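Local coordinates for protein AHL synthase (Burkholderia glumae, PDB 3P2H) that probably makes N-acyl-homoserine lactone quorum-sensing signals from a fatty acyl-acyl carrier protein and S-adenosyl-L-methionine, releasing S-methyl-5'-thioadenosine, at residues A[121-133]-A[182-194]. The protein carries 3 engineered substitutions. Residues are numbered along the deposited sequence; the frame is centred on the assembly and turned at random.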
loop_
_atom_site.group_PDB
_atom_site.type_symbol
_atom_site.label_atom_id
_atom_site.label_comp_id
_atom_site.label_asym_id
_atom_site.label_seq_id
_atom_site.Cartn_x
_atom_site.Cartn_y
_atom_site.Cartn_z
ATOM N N ARG A 121 -5.536 0.625 -10.447
ATOM C CA ARG A 121 -6.641 -0.291 -10.190
ATOM C C ARG A 121 -6.264 -1.747 -9.911
ATOM O O ARG A 121 -6.646 -2.293 -8.877
ATOM C CB ARG A 121 -7.665 -0.232 -11.325
ATOM C CG ARG A 121 -9.042 -0.716 -10.887
ATOM C CD ARG A 121 -10.094 -0.508 -11.965
ATOM N NE ARG A 121 -10.122 -1.620 -12.900
ATOM C CZ ARG A 121 -10.928 -2.675 -12.789
ATOM N NH1 ARG A 121 -11.792 -2.765 -11.783
ATOM N NH2 ARG A 121 -10.853 -3.656 -13.672
ATOM N N PRO A 122 -5.518 -2.395 -10.822
ATOM C CA PRO A 122 -5.145 -3.794 -10.579
ATOM C C PRO A 122 -4.318 -3.981 -9.306
ATOM O O PRO A 122 -4.494 -4.963 -8.581
ATOM C CB PRO A 122 -4.389 -4.182 -11.852
ATOM C CG PRO A 122 -3.818 -2.867 -12.333
ATOM C CD PRO A 122 -4.948 -1.903 -12.089
ATOM N N MET A 123 -3.431 -3.029 -9.030
ATOM C CA MET A 123 -2.606 -3.099 -7.831
ATOM C C MET A 123 -3.495 -3.025 -6.591
ATOM O O MET A 123 -3.313 -3.774 -5.638
ATOM C CB MET A 123 -1.587 -1.955 -7.816
ATOM C CG MET A 123 -0.401 -2.152 -8.751
ATOM S SD MET A 123 0.546 -3.658 -8.392
ATOM C CE MET A 123 0.897 -3.427 -6.656
ATOM N N LEU A 124 -4.463 -2.118 -6.613
ATOM C CA LEU A 124 -5.371 -1.963 -5.488
ATOM C C LEU A 124 -6.243 -3.205 -5.323
ATOM O O LEU A 124 -6.443 -3.689 -4.206
ATOM C CB LEU A 124 -6.258 -0.733 -5.691
ATOM C CG LEU A 124 -7.145 -0.321 -4.511
ATOM C CD1 LEU A 124 -6.299 -0.123 -3.255
ATOM C CD2 LEU A 124 -7.878 0.967 -4.867
ATOM N N ALA A 125 -6.755 -3.721 -6.436
ATOM C CA ALA A 125 -7.610 -4.906 -6.398
ATOM C C ALA A 125 -6.916 -6.079 -5.717
ATOM O O ALA A 125 -7.514 -6.774 -4.897
ATOM C CB ALA A 125 -8.023 -5.297 -7.805
ATOM N N ALA A 126 -5.650 -6.295 -6.063
ATOM C CA ALA A 126 -4.871 -7.389 -5.485
ATOM C C ALA A 126 -4.720 -7.194 -3.981
ATOM O O ALA A 126 -4.927 -8.120 -3.202
ATOM C CB ALA A 126 -3.493 -7.458 -6.145
ATOM N N ALA A 127 -4.356 -5.981 -3.579
ATOM C CA ALA A 127 -4.186 -5.664 -2.167
ATOM C C ALA A 127 -5.484 -5.902 -1.401
ATOM O O ALA A 127 -5.500 -6.600 -0.387
ATOM C CB ALA A 127 -3.747 -4.213 -2.012
ATOM N N VAL A 128 -6.574 -5.319 -1.886
ATOM C CA VAL A 128 -7.865 -5.485 -1.226
ATOM C C VAL A 128 -8.249 -6.955 -1.089
ATOM O O VAL A 128 -8.587 -7.417 -0.003
ATOM C CB VAL A 128 -8.979 -4.737 -1.993
ATOM C CG1 VAL A 128 -10.352 -5.097 -1.420
ATOM C CG2 VAL A 128 -8.742 -3.227 -1.888
ATOM N N GLU A 129 -8.180 -7.682 -2.197
ATOM C CA GLU A 129 -8.513 -9.100 -2.229
ATOM C C GLU A 129 -7.733 -9.855 -1.156
ATOM O O GLU A 129 -8.310 -10.595 -0.353
ATOM C CB GLU A 129 -8.175 -9.661 -3.607
ATOM C CG GLU A 129 -8.766 -11.016 -3.905
ATOM C CD GLU A 129 -8.554 -11.403 -5.350
ATOM O OE1 GLU A 129 -9.512 -11.915 -5.971
ATOM O OE2 GLU A 129 -7.428 -11.198 -5.869
ATOM N N CYS A 130 -6.420 -9.655 -1.143
ATOM C CA CYS A 130 -5.563 -10.314 -0.165
ATOM C C CYS A 130 -5.964 -9.973 1.271
ATOM O O CYS A 130 -6.199 -10.864 2.088
ATOM C CB CYS A 130 -4.106 -9.917 -0.394
ATOM S SG CYS A 130 -2.996 -10.498 0.912
ATOM N N ALA A 131 -6.053 -8.682 1.571
ATOM C CA ALA A 131 -6.412 -8.228 2.910
ATOM C C ALA A 131 -7.753 -8.789 3.357
ATOM O O ALA A 131 -7.910 -9.198 4.509
ATOM C CB ALA A 131 -6.446 -6.702 2.952
ATOM N N ALA A 132 -8.718 -8.801 2.445
ATOM C CA ALA A 132 -10.048 -9.307 2.757
ATOM C C ALA A 132 -9.978 -10.785 3.131
ATOM O O ALA A 132 -10.562 -11.207 4.132
ATOM C CB ALA A 132 -10.976 -9.102 1.567
ATOM N N ARG A 133 -9.260 -11.567 2.328
ATOM C CA ARG A 133 -9.114 -12.995 2.584
ATOM C C ARG A 133 -8.444 -13.265 3.923
ATOM O O ARG A 133 -8.563 -14.357 4.473
ATOM C CB ARG A 133 -8.313 -13.657 1.457
ATOM C CG ARG A 133 -9.049 -13.661 0.129
ATOM C CD ARG A 133 -8.209 -14.259 -0.984
ATOM N NE ARG A 133 -8.941 -14.295 -2.246
ATOM C CZ ARG A 133 -8.413 -14.655 -3.415
ATOM N NH1 ARG A 133 -7.135 -15.011 -3.497
ATOM N NH2 ARG A 133 -9.168 -14.672 -4.503
ATOM N N GLN A 182 -19.398 -1.731 -2.397
ATOM C CA GLN A 182 -18.959 -0.727 -3.359
ATOM C C GLN A 182 -17.509 -0.927 -3.791
ATOM O O GLN A 182 -17.199 -0.947 -4.982
ATOM C CB GLN A 182 -19.101 0.676 -2.764
ATOM C CG GLN A 182 -18.825 1.786 -3.769
ATOM C CD GLN A 182 -18.806 3.167 -3.132
ATOM O OE1 GLN A 182 -19.691 3.517 -2.356
ATOM N NE2 GLN A 182 -17.799 3.956 -3.467
ATOM N N THR A 183 -16.622 -1.044 -2.809
ATOM C CA THR A 183 -15.200 -1.231 -3.074
ATOM C C THR A 183 -14.946 -2.516 -3.851
ATOM O O THR A 183 -14.205 -2.520 -4.831
ATOM C CB THR A 183 -14.396 -1.263 -1.758
ATOM O OG1 THR A 183 -14.356 0.055 -1.193
ATOM C CG2 THR A 183 -12.965 -1.761 -2.014
ATOM N N LEU A 184 -15.565 -3.605 -3.412
ATOM C CA LEU A 184 -15.398 -4.889 -4.082
ATOM C C LEU A 184 -15.884 -4.815 -5.532
ATOM O O LEU A 184 -15.185 -5.238 -6.452
ATOM C CB LEU A 184 -16.159 -5.982 -3.319
ATOM C CG LEU A 184 -15.674 -6.290 -1.894
ATOM C CD1 LEU A 184 -16.615 -7.269 -1.209
ATOM C CD2 LEU A 184 -14.262 -6.857 -1.948
ATOM N N ALA A 185 -17.080 -4.269 -5.738
ATOM C CA ALA A 185 -17.631 -4.153 -7.085
ATOM C C ALA A 185 -16.745 -3.287 -7.970
ATOM O O ALA A 185 -16.478 -3.631 -9.117
ATOM C CB ALA A 185 -19.039 -3.571 -7.029
ATOM N N ALA A 186 -16.288 -2.158 -7.438
ATOM C CA ALA A 186 -15.437 -1.255 -8.205
ATOM C C ALA A 186 -14.132 -1.919 -8.646
ATOM O O ALA A 186 -13.543 -1.533 -9.656
ATOM C CB ALA A 186 -15.130 -0.015 -7.385
ATOM N N LEU A 187 -13.689 -2.917 -7.887
ATOM C CA LEU A 187 -12.442 -3.617 -8.185
ATOM C C LEU A 187 -12.657 -4.964 -8.870
ATOM O O LEU A 187 -11.701 -5.692 -9.112
ATOM C CB LEU A 187 -11.643 -3.820 -6.894
ATOM C CG LEU A 187 -11.244 -2.525 -6.177
ATOM C CD1 LEU A 187 -10.688 -2.828 -4.794
ATOM C CD2 LEU A 187 -10.233 -1.778 -7.025
ATOM N N ASP A 188 -13.914 -5.291 -9.169
ATOM C CA ASP A 188 -14.252 -6.552 -9.827
ATOM C C ASP A 188 -13.874 -7.770 -9.002
ATOM O O ASP A 188 -13.423 -8.780 -9.539
ATOM C CB ASP A 188 -13.575 -6.631 -11.195
ATOM C CG ASP A 188 -14.306 -5.828 -12.244
ATOM O OD1 ASP A 188 -13.709 -5.532 -13.299
ATOM O OD2 ASP A 188 -15.489 -5.497 -12.011
ATOM N N LEU A 189 -14.066 -7.673 -7.696
ATOM C CA LEU A 189 -13.747 -8.769 -6.797
ATOM C C LEU A 189 -15.007 -9.506 -6.346
ATOM O O LEU A 189 -16.127 -8.992 -6.457
ATOM C CB LEU A 189 -12.996 -8.236 -5.580
ATOM C CG LEU A 189 -11.703 -7.485 -5.912
ATOM C CD1 LEU A 189 -11.132 -6.856 -4.648
ATOM C CD2 LEU A 189 -10.710 -8.440 -6.555
ATOM N N ASP A 190 -14.809 -10.719 -5.845
ATOM C CA ASP A 190 -15.898 -11.548 -5.363
ATOM C C ASP A 190 -16.709 -10.820 -4.295
ATOM O O ASP A 190 -16.193 -10.500 -3.222
ATOM C CB ASP A 190 -15.322 -12.845 -4.799
ATOM C CG ASP A 190 -16.380 -13.750 -4.230
ATOM O OD1 ASP A 190 -17.547 -13.637 -4.661
ATOM O OD2 ASP A 190 -16.035 -14.584 -3.365
ATOM N N PRO A 191 -18.000 -10.554 -4.569
ATOM C CA PRO A 191 -18.830 -9.856 -3.584
ATOM C C PRO A 191 -18.912 -10.578 -2.244
ATOM O O PRO A 191 -19.088 -9.950 -1.200
ATOM C CB PRO A 191 -20.182 -9.742 -4.289
ATOM C CG PRO A 191 -20.195 -10.915 -5.200
ATOM C CD PRO A 191 -18.793 -10.926 -5.753
ATOM N N ALA A 192 -18.772 -11.898 -2.276
ATOM C CA ALA A 192 -18.822 -12.706 -1.063
ATOM C C ALA A 192 -17.711 -12.309 -0.095
ATOM O O ALA A 192 -17.798 -12.565 1.103
ATOM C CB ALA A 192 -18.704 -14.183 -1.417
ATOM N N LEU A 193 -16.659 -11.687 -0.614
ATOM C CA LEU A 193 -15.556 -11.260 0.233
ATOM C C LEU A 193 -16.030 -10.239 1.261
ATOM O O LEU A 193 -15.340 -9.988 2.246
ATOM C CB LEU A 193 -14.434 -10.643 -0.618
ATOM C CG LEU A 193 -13.583 -11.573 -1.480
ATOM C CD1 LEU A 193 -12.768 -10.764 -2.477
ATOM C CD2 LEU A 193 -12.664 -12.388 -0.579
ATOM N N CYS A 194 -17.211 -9.660 1.030
ATOM C CA CYS A 194 -17.786 -8.640 1.914
ATOM C C CYS A 194 -18.080 -9.143 3.330
ATOM O O CYS A 194 -17.534 -8.550 4.288
ATOM C CB CYS A 194 -19.075 -8.085 1.289
ATOM S SG CYS A 194 -19.757 -6.607 2.102
HETATM O O HOH W 1 -12.000 -11.850 -5.862
#
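Arg121 reaches across to the end of helix 181-186, where its guanidinium meets two oxygens at its edge. Arg121 NH1 gives a weak hydrogen bond to the carbonyl O of Ala186 (3.0 Å), and its NH2 makes a long salt bridge to OD1 of Asp188 (3.4 Å), the carboxylate standing nearly perpendicular to the guanidinium (86°). A bend at chi3 (86°) turns the group toward this helix end, a Schellman motif with Asp188 at positive phi. Further along, a water donates to Glu129 OE1 (2.5 Å) and accepts from the backbone N of Asp190; Arg133 NH2 adds its charge to the same carboxylate oxygen. Beneath and beyond these polar contacts runs a leucine-rich seam. Leu187 CD1 presses on Val128 CG2 (3.5 Å), the two side chains crossing at about a right angle, while its CB packs on the methyl of Ala125. Leu189 splits its methyls, CD1 against Val128 CG1 (3.8 Å) and CD2 beside the Glu129 carboxylate. Leu193 CD2 extends the seam to Arg133 CG (3.9 Å) and Ala132. Residues 187-193 thus pack along helix 120-133 in its own direction; its Leu124 side chain lies about 6 Å from the bound N-(3-oxocyclohex-1-en-1-yl)octanamide. Ile154 of helix 145-154 touches Arg121 and Leu187, and strands 53-58 and 97-105 meet other side chains of helix 120-133.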